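Local atomic coordinates of peroxinectin A (Dictyostelium discoideum, PDB entry 6ERC), a protein that uses hydrogen peroxide to oxidise phenolic donors and small anions such as iodide and thiocyanate at a haem, as a secreted glycoprotein. Residues A[85-97]-A[111-123]. Numbering follows the deposited sequence.
With BMA (beta-D-mannopyranose), chain H; NAG (2-acetamido-2-deoxy-beta-D-glucopyranose), chain D; HEM (protoporphyrin IX containing Fe), chain F.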
ATOM      1  N   LEU A  85      -0.327   6.835  -4.850  1.00 56.14           N
ATOM      2  CA  LEU A  85      -1.393   7.476  -4.089  1.00 58.49           C
ATOM      3  C   LEU A  85      -2.437   7.993  -5.065  1.00 57.50           C
ATOM      4  O   LEU A  85      -2.124   8.811  -5.933  1.00 57.53           O
ATOM      5  CB  LEU A  85      -0.866   8.629  -3.229  1.00 59.15           C
ATOM      6  CG  LEU A  85      -1.948   9.394  -2.459  1.00 57.90           C
ATOM      7  CD1 LEU A  85      -2.517   8.534  -1.343  1.00 57.50           C
ATOM      8  CD2 LEU A  85      -1.415  10.704  -1.914  1.00 58.42           C
ATOM      9  N   SER A  86      -3.675   7.524  -4.914  1.00 58.25           N
ATOM     10  CA  SER A  86      -4.785   7.989  -5.745  1.00 58.86           C
ATOM     11  C   SER A  86      -5.495   9.114  -4.998  1.00 58.79           C
ATOM     12  O   SER A  86      -6.560   8.941  -4.403  1.00 59.36           O
ATOM     13  CB  SER A  86      -5.724   6.836  -6.072  1.00 57.86           C
ATOM     14  OG  SER A  86      -5.050   5.838  -6.818  1.00 57.18           O
ATOM     15  N   LYS A  87      -4.884  10.289  -5.034  1.00 57.94           N
ATOM     16  CA  LYS A  87      -5.393  11.423  -4.269  1.00 60.26           C
ATOM     17  C   LYS A  87      -6.689  11.929  -4.893  1.00 59.45           C
ATOM     18  O   LYS A  87      -6.693  12.276  -6.081  1.00 59.24           O
ATOM     19  CB  LYS A  87      -4.353  12.536  -4.219  1.00 60.38           C
ATOM     20  CG  LYS A  87      -4.659  13.628  -3.196  1.00 60.81           C
ATOM     21  CD  LYS A  87      -3.514  14.633  -3.089  1.00 62.82           C
ATOM     22  CE  LYS A  87      -3.847  15.779  -2.142  1.00 63.08           C
ATOM     23  NZ  LYS A  87      -4.029  15.311  -0.738  1.00 63.54           N
ATOM     24  N   PRO A  88      -7.798  11.990  -4.157  1.00 59.22           N
ATOM     25  CA  PRO A  88      -9.053  12.463  -4.752  1.00 60.45           C
ATOM     26  C   PRO A  88      -9.114  13.973  -4.922  1.00 60.16           C
ATOM     27  O   PRO A  88      -8.463  14.737  -4.207  1.00 60.38           O
ATOM     28  CB  PRO A  88     -10.120  11.995  -3.750  1.00 59.33           C
ATOM     29  CG  PRO A  88      -9.447  11.011  -2.866  1.00 59.54           C
ATOM     30  CD  PRO A  88      -8.021  11.419  -2.819  1.00 59.46           C
ATOM     31  N   GLU A  89      -9.916  14.389  -5.895  1.00 60.86           N
ATOM     32  CA  GLU A  89     -10.370  15.768  -6.021  1.00 61.14           C
ATOM     33  C   GLU A  89     -11.715  15.929  -5.335  1.00 60.55           C
ATOM     34  O   GLU A  89     -12.375  14.949  -4.993  1.00 59.11           O
ATOM     35  CB  GLU A  89     -10.494  16.146  -7.493  1.00 61.32           C
ATOM     36  CG  GLU A  89      -9.208  16.524  -8.180  1.00 60.72           C
ATOM     37  CD  GLU A  89      -9.426  16.820  -9.649  1.00 62.25           C
ATOM     38  OE1 GLU A  89      -9.974  15.947 -10.358  1.00 60.55           O
ATOM     39  OE2 GLU A  89      -9.067  17.933 -10.093  1.00 63.23           O
ATOM     40  N   PRO A  90     -12.174  17.167  -5.128  1.00 61.51           N
ATOM     41  CA  PRO A  90     -13.547  17.358  -4.637  1.00 63.78           C
ATOM     42  C   PRO A  90     -14.579  17.057  -5.717  1.00 62.82           C
ATOM     43  O   PRO A  90     -15.413  17.904  -6.053  1.00 62.07           O
ATOM     44  CB  PRO A  90     -13.575  18.835  -4.209  1.00 64.79           C
ATOM     45  CG  PRO A  90     -12.145  19.282  -4.191  1.00 62.67           C
ATOM     46  CD  PRO A  90     -11.435  18.437  -5.192  1.00 62.39           C
ATOM     47  N   ASN A  91     -14.520  15.846  -6.267  1.00 62.90           N
ATOM     48  CA  ASN A  91     -15.398  15.388  -7.341  1.00 62.08           C
ATOM     49  C   ASN A  91     -16.220  14.243  -6.763  1.00 61.33           C
ATOM     50  O   ASN A  91     -15.819  13.079  -6.831  1.00 59.98           O
ATOM     51  CB  ASN A  91     -14.588  14.948  -8.555  1.00 62.44           C
ATOM     52  CG  ASN A  91     -15.455  14.636  -9.752  1.00 62.01           C
ATOM     53  OD1 ASN A  91     -16.555  15.166  -9.886  1.00 64.19           O
ATOM     54  ND2 ASN A  91     -14.965  13.770 -10.630  1.00 61.00           N
ATOM     55  N   SER A  92     -17.373  14.578  -6.198  1.00 61.95           N
ATOM     56  CA  SER A  92     -18.111  13.650  -5.351  1.00 63.10           C
ATOM     57  C   SER A  92     -18.921  12.667  -6.191  1.00 62.59           C
ATOM     58  O   SER A  92     -19.764  13.073  -6.997  1.00 63.15           O
ATOM     59  CB  SER A  92     -19.025  14.426  -4.407  1.00 63.13           C
ATOM     60  OG  SER A  92     -19.769  13.547  -3.587  1.00 64.22           O
ATOM     61  N   TRP A  93     -18.660  11.372  -5.998  1.00 62.20           N
ATOM     62  CA  TRP A  93     -19.522  10.289  -6.470  1.00 61.51           C
ATOM     63  C   TRP A  93     -19.861   9.435  -5.254  1.00 61.54           C
ATOM     64  O   TRP A  93     -19.256   8.374  -5.037  1.00 61.30           O
ATOM     65  CB  TRP A  93     -18.850   9.453  -7.558  1.00 61.12           C
ATOM     66  CG  TRP A  93     -19.652   8.239  -7.959  1.00 62.09           C
ATOM     67  CD1 TRP A  93     -21.012   8.102  -7.921  1.00 61.92           C
ATOM     68  CD2 TRP A  93     -19.141   6.990  -8.443  1.00 61.60           C
ATOM     69  NE1 TRP A  93     -21.376   6.853  -8.355  1.00 60.69           N
ATOM     70  CE2 TRP A  93     -20.247   6.150  -8.682  1.00 61.14           C
ATOM     71  CE3 TRP A  93     -17.857   6.503  -8.700  1.00 59.89           C
ATOM     72  CZ2 TRP A  93     -20.107   4.850  -9.165  1.00 60.90           C
ATOM     73  CZ3 TRP A  93     -17.720   5.213  -9.179  1.00 59.48           C
ATOM     74  CH2 TRP A  93     -18.837   4.401  -9.407  1.00 59.21           C
ATOM     75  N   PRO A  94     -20.824   9.863  -4.437  1.00 62.53           N
ATOM     76  CA  PRO A  94     -21.081   9.169  -3.170  1.00 63.56           C
ATOM     77  C   PRO A  94     -21.380   7.690  -3.365  1.00 62.98           C
ATOM     78  O   PRO A  94     -21.798   7.240  -4.434  1.00 62.02           O
ATOM     79  CB  PRO A  94     -22.295   9.912  -2.598  1.00 63.99           C
ATOM     80  CG  PRO A  94     -22.256  11.257  -3.247  1.00 63.94           C
ATOM     81  CD  PRO A  94     -21.709  11.026  -4.619  1.00 63.43           C
ATOM     82  N   ILE A  95     -21.146   6.930  -2.300  1.00 63.55           N
ATOM     83  CA  ILE A  95     -21.448   5.505  -2.278  1.00 63.18           C
ATOM     84  C   ILE A  95     -22.870   5.331  -1.772  1.00 64.03           C
ATOM     85  O   ILE A  95     -23.178   5.683  -0.628  1.00 63.90           O
ATOM     86  CB  ILE A  95     -20.455   4.736  -1.396  1.00 62.41           C
ATOM     87  CG1 ILE A  95     -19.028   5.053  -1.838  1.00 62.36           C
ATOM     88  CG2 ILE A  95     -20.751   3.238  -1.447  1.00 61.36           C
ATOM     89  CD1 ILE A  95     -17.946   4.198  -1.191  1.00 61.44           C
ATOM     90  N   LYS A  96     -23.736   4.786  -2.621  1.00 64.55           N
ATOM     91  CA  LYS A  96     -25.130   4.596  -2.248  1.00 64.28           C
ATOM     92  C   LYS A  96     -25.262   3.427  -1.280  1.00 63.27           C
ATOM     93  O   LYS A  96     -24.667   2.364  -1.484  1.00 61.23           O
ATOM     94  CB  LYS A  96     -25.981   4.355  -3.495  1.00 64.70           C
ATOM     95  CG  LYS A  96     -26.196   5.597  -4.346  1.00 65.22           C
ATOM     96  CD  LYS A  96     -27.147   5.326  -5.505  1.00 65.44           C
ATOM     97  CE  LYS A  96     -27.479   6.605  -6.260  1.00 65.82           C
ATOM     98  NZ  LYS A  96     -28.287   6.344  -7.484  1.00 67.02           N
ATOM     99  N   VAL A  97     -26.032   3.631  -0.219  1.00 63.98           N
ATOM    100  CA  VAL A  97     -26.323   2.597   0.766  1.00 64.27           C
ATOM    101  C   VAL A  97     -27.667   1.968   0.402  1.00 65.55           C
ATOM    102  O   VAL A  97     -28.666   2.699   0.313  1.00 66.44           O
ATOM    103  CB  VAL A  97     -26.355   3.167   2.191  1.00 65.20           C
ATOM    104  CG1 VAL A  97     -26.736   2.086   3.200  1.00 64.12           C
ATOM    105  CG2 VAL A  97     -25.007   3.781   2.542  1.00 64.70           C
ATOM    106  N   ASN A 111     -31.979   7.175   1.219  1.00 70.40           N
ATOM    107  CA  ASN A 111     -31.123   8.240   0.707  1.00 70.89           C
ATOM    108  C   ASN A 111     -29.769   8.299   1.407  1.00 68.50           C
ATOM    109  O   ASN A 111     -29.024   9.265   1.207  1.00 67.84           O
ATOM    110  CB  ASN A 111     -31.831   9.594   0.827  1.00 71.20           C
ATOM    111  CG  ASN A 111     -32.017  10.038   2.269  1.00 72.60           C
ATOM    112  OD1 ASN A 111     -31.540   9.391   3.204  1.00 71.62           O
ATOM    113  ND2 ASN A 111     -32.707  11.158   2.454  1.00 77.90           N
ATOM    114  N   LYS A 112     -29.428   7.300   2.218  1.00 66.73           N
ATOM    115  CA  LYS A 112     -28.181   7.318   2.969  1.00 68.23           C
ATOM    116  C   LYS A 112     -27.000   6.970   2.069  1.00 66.90           C
ATOM    117  O   LYS A 112     -27.107   6.127   1.174  1.00 67.26           O
ATOM    118  CB  LYS A 112     -28.252   6.336   4.137  1.00 67.70           C
ATOM    119  CG  LYS A 112     -29.193   6.764   5.251  1.00 67.84           C
ATOM    120  CD  LYS A 112     -28.612   7.914   6.054  1.00 68.23           C
ATOM    121  CE  LYS A 112     -29.476   8.255   7.254  1.00 68.97           C
ATOM    122  NZ  LYS A 112     -28.877   9.352   8.066  1.00 70.63           N
ATOM    123  N   THR A 113     -25.865   7.624   2.317  1.00 65.82           N
ATOM    124  CA  THR A 113     -24.676   7.442   1.498  1.00 65.42           C
ATOM    125  C   THR A 113     -23.429   7.454   2.372  1.00 63.79           C
ATOM    126  O   THR A 113     -23.461   7.834   3.545  1.00 63.27           O
ATOM    127  CB  THR A 113     -24.553   8.532   0.425  1.00 65.18           C
ATOM    128  OG1 THR A 113     -24.503   9.819   1.053  1.00 65.88           O
ATOM    129  CG2 THR A 113     -25.730   8.486  -0.525  1.00 66.91           C
ATOM    130  N   MET A 114     -22.322   7.024   1.776  1.00 63.44           N
ATOM    131  CA  MET A 114     -21.000   7.141   2.369  1.00 63.09           C
ATOM    132  C   MET A 114     -20.140   8.021   1.475  1.00 62.14           C
ATOM    133  O   MET A 114     -20.190   7.910   0.247  1.00 62.73           O
ATOM    134  CB  MET A 114     -20.346   5.771   2.545  1.00 60.55           C
ATOM    135  CG  MET A 114     -21.033   4.893   3.571  1.00 62.64           C
ATOM    136  SD  MET A 114     -20.274   3.267   3.708  1.00 60.26           S
ATOM    137  CE  MET A 114     -20.792   2.524   2.165  1.00 61.76           C
ATOM    138  N   ASN A 115     -19.361   8.903   2.095  1.00 63.26           N
ATOM    139  CA  ASN A 115     -18.539   9.837   1.338  1.00 64.26           C
ATOM    140  C   ASN A 115     -17.623   9.094   0.373  1.00 62.56           C
ATOM    141  O   ASN A 115     -17.000   8.091   0.733  1.00 61.45           O
ATOM    142  CB  ASN A 115     -17.702  10.693   2.292  1.00 64.45           C
ATOM    143  CG  ASN A 115     -18.552  11.586   3.168  1.00 66.14           C
ATOM    144  OD1 ASN A 115     -19.220  11.118   4.092  1.00 66.54           O
ATOM    145  ND2 ASN A 115     -18.528  12.884   2.884  1.00 67.14           N
ATOM    146  N   TYR A 116     -17.550   9.587  -0.862  1.00 60.94           N
ATOM    147  CA  TYR A 116     -16.531   9.142  -1.803  1.00 61.35           C
ATOM    148  C   TYR A 116     -16.251  10.261  -2.791  1.00 62.14           C
ATOM    149  O   TYR A 116     -17.182  10.870  -3.327  1.00 60.03           O
ATOM    150  CB  TYR A 116     -16.954   7.879  -2.555  1.00 61.49           C
ATOM    151  CG  TYR A 116     -15.939   7.433  -3.585  1.00 60.37           C
ATOM    152  CD1 TYR A 116     -15.942   7.964  -4.869  1.00 60.19           C
ATOM    153  CD2 TYR A 116     -14.974   6.484  -3.273  1.00 59.69           C
ATOM    154  CE1 TYR A 116     -15.018   7.563  -5.808  1.00 59.49           C
ATOM    155  CE2 TYR A 116     -14.046   6.075  -4.209  1.00 58.27           C
ATOM    156  CZ  TYR A 116     -14.072   6.618  -5.473  1.00 58.83           C
ATOM    157  OH  TYR A 116     -13.150   6.214  -6.410  1.00 58.17           O
ATOM    158  N   PHE A 117     -14.969  10.512  -3.035  1.00 60.89           N
ATOM    159  CA  PHE A 117     -14.526  11.532  -3.972  1.00 60.69           C
ATOM    160  C   PHE A 117     -13.654  10.880  -5.030  1.00 58.97           C
ATOM    161  O   PHE A 117     -12.765  10.088  -4.705  1.00 59.68           O
ATOM    162  CB  PHE A 117     -13.767  12.639  -3.249  1.00 60.26           C
ATOM    163  CG  PHE A 117     -14.634  13.476  -2.360  1.00 60.74           C
ATOM    164  CD1 PHE A 117     -14.913  13.074  -1.066  1.00 62.01           C
ATOM    165  CD2 PHE A 117     -15.178  14.661  -2.822  1.00 62.55           C
ATOM    166  CE1 PHE A 117     -15.719  13.844  -0.246  1.00 65.05           C
ATOM    167  CE2 PHE A 117     -15.981  15.435  -2.009  1.00 64.04           C
ATOM    168  CZ  PHE A 117     -16.254  15.027  -0.719  1.00 64.63           C
ATOM    169  N   ARG A 118     -13.915  11.208  -6.290  1.00 61.29           N
ATOM    170  CA  ARG A 118     -13.235  10.540  -7.388  1.00 61.32           C
ATOM    171  C   ARG A 118     -11.776  10.975  -7.462  1.00 60.76           C
ATOM    172  O   ARG A 118     -11.410  12.089  -7.077  1.00 61.90           O
ATOM    173  CB  ARG A 118     -13.947  10.829  -8.710  1.00 62.31           C
ATOM    174  CG  ARG A 118     -15.384  10.317  -8.749  1.00 61.43           C
ATOM    175  CD  ARG A 118     -15.979  10.388 -10.148  1.00 61.94           C
ATOM    176  NE  ARG A 118     -15.341   9.450 -11.068  1.00 60.79           N
ATOM    177  CZ  ARG A 118     -15.759   9.210 -12.307  1.00 60.35           C
ATOM    178  NH1 ARG A 118     -16.824   9.834 -12.787  1.00 60.38           N
ATOM    179  NH2 ARG A 118     -15.111   8.341 -13.069  1.00 60.20           N
ATOM    180  N   THR A 119     -10.941  10.070  -7.961  1.00 60.31           N
ATOM    181  CA  THR A 119      -9.508  10.313  -8.024  1.00 58.63           C
ATOM    182  C   THR A 119      -9.182  11.452  -8.978  1.00 59.44           C
ATOM    183  O   THR A 119      -9.817  11.612 -10.022  1.00 61.09           O
ATOM    184  CB  THR A 119      -8.782   9.045  -8.464  1.00 58.96           C
ATOM    185  OG1 THR A 119      -9.172   7.966  -7.608  1.00 57.95           O
ATOM    186  CG2 THR A 119      -7.270   9.235  -8.386  1.00 59.61           C
ATOM    187  N   ARG A 120      -8.178  12.243  -8.609  1.00 61.03           N
ATOM    188  CA  ARG A 120      -7.698  13.296  -9.488  1.00 61.85           C
ATOM    189  C   ARG A 120      -7.341  12.721 -10.844  1.00 61.44           C
ATOM    190  O   ARG A 120      -6.670  11.689 -10.957  1.00 60.06           O
ATOM    191  CB  ARG A 120      -6.480  13.989  -8.876  1.00 61.36           C
ATOM    192  CG  ARG A 120      -5.878  15.117  -9.716  1.00 62.18           C
ATOM    193  CD  ARG A 120      -4.584  15.606  -9.099  1.00 62.53           C
ATOM    194  NE  ARG A 120      -3.785  16.414 -10.016  1.00 62.76           N
ATOM    195  CZ  ARG A 120      -2.606  16.946  -9.705  1.00 63.93           C
ATOM    196  NH1 ARG A 120      -2.084  16.762  -8.496  1.00 63.71           N
ATOM    197  NH2 ARG A 120      -1.943  17.665 -10.602  1.00 64.72           N
ATOM    198  N   ALA A 121      -7.803  13.413 -11.876  1.00 60.16           N
ATOM    199  CA  ALA A 121      -7.561  13.006 -13.248  1.00 59.71           C
ATOM    200  C   ALA A 121      -7.166  14.225 -14.067  1.00 60.83           C
ATOM    201  O   ALA A 121      -7.381  15.374 -13.667  1.00 61.53           O
ATOM    202  CB  ALA A 121      -8.791  12.315 -13.873  1.00 58.02           C
ATOM    203  N   THR A 122      -6.570  13.949 -15.219  1.00 59.53           N
ATOM    204  CA  THR A 122      -6.103  14.977 -16.130  1.00 59.20           C
ATOM    205  C   THR A 122      -6.352  14.508 -17.556  1.00 58.41           C
ATOM    206  O   THR A 122      -6.368  13.307 -17.843  1.00 57.32           O
ATOM    207  CB  THR A 122      -4.603  15.281 -15.916  1.00 58.62           C
ATOM    208  OG1 THR A 122      -4.292  16.556 -16.485  1.00 67.11           O
ATOM    209  CG2 THR A 122      -3.713  14.193 -16.575  1.00 57.83           C
ATOM    210  N   GLU A 123      -6.547  15.477 -18.442  1.00 60.86           N
ATOM    211  CA  GLU A 123      -6.758  15.175 -19.847  1.00 59.75           C
ATOM    212  C   GLU A 123      -5.479  14.605 -20.454  1.00 59.96           C
ATOM    213  O   GLU A 123      -4.374  15.046 -20.150  1.00 61.79           O
ATOM    214  CB  GLU A 123      -7.213  16.439 -20.605  1.00 60.03           C
ATOM    215  CG  GLU A 123      -7.646  16.175 -22.028  1.00 62.35           C
ATOM    216  CD  GLU A 123      -8.270  17.404 -22.666  1.00 63.06           C
ATOM    217  OE1 GLU A 123      -8.775  18.276 -21.919  1.00 63.43           O
ATOM    218  OE2 GLU A 123      -8.258  17.505 -23.909  1.00 63.24           O
TER
HETATM  219  C1  BMA H 606      -4.431  17.918 -15.712  0.73 42.82           C
HETATM  220  C2  BMA H 606      -4.536  18.736 -14.382  0.73 47.13           C
HETATM  221  C3  BMA H 606      -3.116  18.962 -13.808  0.73 49.92           C
HETATM  222  C4  BMA H 606      -2.088  19.239 -14.942  0.73 48.85           C
HETATM  223  C5  BMA H 606      -2.849  19.659 -16.211  0.73 47.75           C
HETATM  224  C6  BMA H 606      -1.951  20.096 -17.356  0.73 46.43           C
HETATM  225  O2  BMA H 606      -5.269  18.025 -13.394  0.73 48.02           O
HETATM  226  O3  BMA H 606      -2.703  17.866 -13.017  0.73 49.16           O
HETATM  227  O4  BMA H 606      -1.212  20.290 -14.565  0.73 50.57           O
HETATM  228  O5  BMA H 606      -3.598  18.527 -16.673  0.73 44.69           O
HETATM  229  O6  BMA H 606      -2.470  21.302 -17.950  0.73 47.36           O
HETATM  230  C1  NAG D 602     -33.272  12.202   1.620  0.80 41.29           C
HETATM  231  C2  NAG D 602     -34.756  11.862   1.790  0.80 50.18           C
HETATM  232  C3  NAG D 602     -35.452  12.935   2.617  0.80 51.03           C
HETATM  233  C4  NAG D 602     -34.525  13.414   3.723  0.80 49.90           C
HETATM  234  C5  NAG D 602     -33.335  14.140   3.107  0.80 48.68           C
HETATM  235  C6  NAG D 602     -32.062  13.975   3.905  0.80 49.07           C
HETATM  236  C7  NAG D 602     -36.276  10.758   0.178  0.80 53.24           C
HETATM  237  C8  NAG D 602     -36.596   9.763   1.254  0.80 53.73           C
HETATM  238  N2  NAG D 602     -35.400  11.721   0.492  0.80 51.47           N
HETATM  239  O3  NAG D 602     -36.651  12.403   3.168  0.80 49.84           O
HETATM  240  O4  NAG D 602     -35.214  14.303   4.596  0.80 51.94           O
HETATM  241  O5  NAG D 602     -33.070  13.626   1.791  0.80 47.93           O
HETATM  242  O6  NAG D 602     -32.006  14.894   4.987  0.80 51.73           O
HETATM  243  O7  NAG D 602     -36.790  10.694  -0.934  0.80 55.02           O
HETATM  244  CHA HEM F 604      -5.595   1.979  -0.521  1.00 54.12           C
HETATM  245  CHB HEM F 604      -6.656   1.407   4.161  1.00 50.11           C
HETATM  246  CHC HEM F 604      -3.761  -2.499   4.319  1.00 47.77           C
HETATM  247  CHD HEM F 604      -2.901  -2.052  -0.427  1.00 52.38           C
HETATM  248  C1A HEM F 604      -6.177   2.121   0.714  1.00 52.15           C
HETATM  249  C2A HEM F 604      -7.223   3.055   1.050  1.00 50.82           C
HETATM  250  C3A HEM F 604      -7.525   2.902   2.343  1.00 49.41           C
HETATM  251  C4A HEM F 604      -6.669   1.863   2.868  1.00 49.80           C
HETATM  252  CMA HEM F 604      -8.582   3.685   3.153  1.00 45.54           C
HETATM  253  CAA HEM F 604      -7.866   4.033   0.054  1.00 51.66           C
HETATM  254  CBA HEM F 604      -9.303   3.573  -0.150  1.00 52.61           C
HETATM  255  CGA HEM F 604      -9.820   4.076  -1.472  1.00 54.79           C
HETATM  256  O1A HEM F 604      -9.272   3.676  -2.531  1.00 54.82           O
HETATM  257  O2A HEM F 604     -10.793   4.872  -1.469  1.00 54.01           O
HETATM  258  C1B HEM F 604      -5.948   0.316   4.603  1.00 49.24           C
HETATM  259  C2B HEM F 604      -5.934  -0.163   5.963  1.00 47.71           C
HETATM  260  C3B HEM F 604      -5.132  -1.239   6.017  1.00 48.25           C
HETATM  261  C4B HEM F 604      -4.615  -1.476   4.683  1.00 49.49           C
HETATM  262  CMB HEM F 604      -6.731   0.521   7.092  1.00 43.14           C
HETATM  263  CAB HEM F 604      -4.768  -2.139   7.220  1.00 47.63           C
HETATM  264  CBB HEM F 604      -5.300  -1.986   8.437  1.00 48.58           C
HETATM  265  C1C HEM F 604      -3.278  -2.733   3.049  1.00 47.66           C
HETATM  266  C2C HEM F 604      -2.393  -3.813   2.648  1.00 48.10           C
HETATM  267  C3C HEM F 604      -2.154  -3.683   1.325  1.00 49.54           C
HETATM  268  C4C HEM F 604      -2.884  -2.520   0.869  1.00 51.55           C
HETATM  269  CMC HEM F 604      -1.890  -4.870   3.654  1.00 45.50           C
HETATM  270  CAC HEM F 604      -1.305  -4.510   0.323  1.00 47.87           C
HETATM  271  CBC HEM F 604      -0.577  -5.589   0.617  1.00 47.73           C
HETATM  272  C1D HEM F 604      -3.518  -0.901  -0.853  1.00 52.10           C
HETATM  273  C2D HEM F 604      -3.411  -0.321  -2.172  1.00 51.41           C
HETATM  274  C3D HEM F 604      -4.164   0.783  -2.191  1.00 54.18           C
HETATM  275  C4D HEM F 604      -4.757   0.953  -0.888  1.00 54.05           C
HETATM  276  CMD HEM F 604      -2.589  -0.918  -3.332  1.00 49.08           C
HETATM  277  CAD HEM F 604      -4.366   1.765  -3.357  1.00 53.66           C
HETATM  278  CBD HEM F 604      -3.126   2.653  -3.359  1.00 54.33           C
HETATM  279  CGD HEM F 604      -3.460   4.059  -3.795  1.00 53.26           C
HETATM  280  O1D HEM F 604      -3.885   4.866  -2.929  1.00 51.67           O
HETATM  281  O2D HEM F 604      -3.300   4.388  -4.998  1.00 51.47           O
HETATM  282  NA  HEM F 604      -5.860   1.408   1.848  1.00 54.14           N
HETATM  283  NB  HEM F 604      -5.135  -0.505   3.847  1.00 54.65           N
HETATM  284  NC  HEM F 604      -3.553  -1.965   1.938  1.00 52.80           N
HETATM  285  ND  HEM F 604      -4.346  -0.097  -0.096  1.00 55.15           N
HETATM  286 FE   HEM F 604      -4.690  -0.267   1.862  1.00 61.91          FE
HETATM  287  O   HOH W   1     -19.275  11.727  -1.397  1.00 44.27           O
HETATM  288  O   HOH W   2     -29.811   3.952   2.108  1.00 49.69           O
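R118 runs alongside N91 and past W93 CB, its backbone N held by N91 O at 2.7 Å. From the root outward, R118 CB and CG lie near N91 O, at 3.5 and 3.4 Å; R118 CG also packs against W93 CB, and R118 CD comes 3.6 Å from N91 ND2, itself bonded to K37 O. The chain then bends at chi3 (68°), and the two side chains run side by side, pointing the same way, with amide and guanidinium planes 13° apart. The R118 tip is gripped by three partners: NE forms a salt bridge with D389, while NH1 and NH2 give hydrogen bonds to the carbonyls of N36 and F35. D389 is also hydrogen-bonded to Y116 OH, and Y116 CB rests 3.6 Å from I95 CG1. I95 and M114 exchange two backbone hydrogen bonds, and I95 CG2 meets M114 CE at 3.7 Å. At the other end, R120 N bonds K87 O, and R120 NH2 holds O3 of the mannose carried by T122. S86 OG gives a 2.9 Å hydrogen bond to haem O2D. The segments thus form an antiparallel pair with a beta bulge between P88 and S92, joining a haem-propionate site of the animal haem peroxidase fold to the edge of its four-stranded sheet.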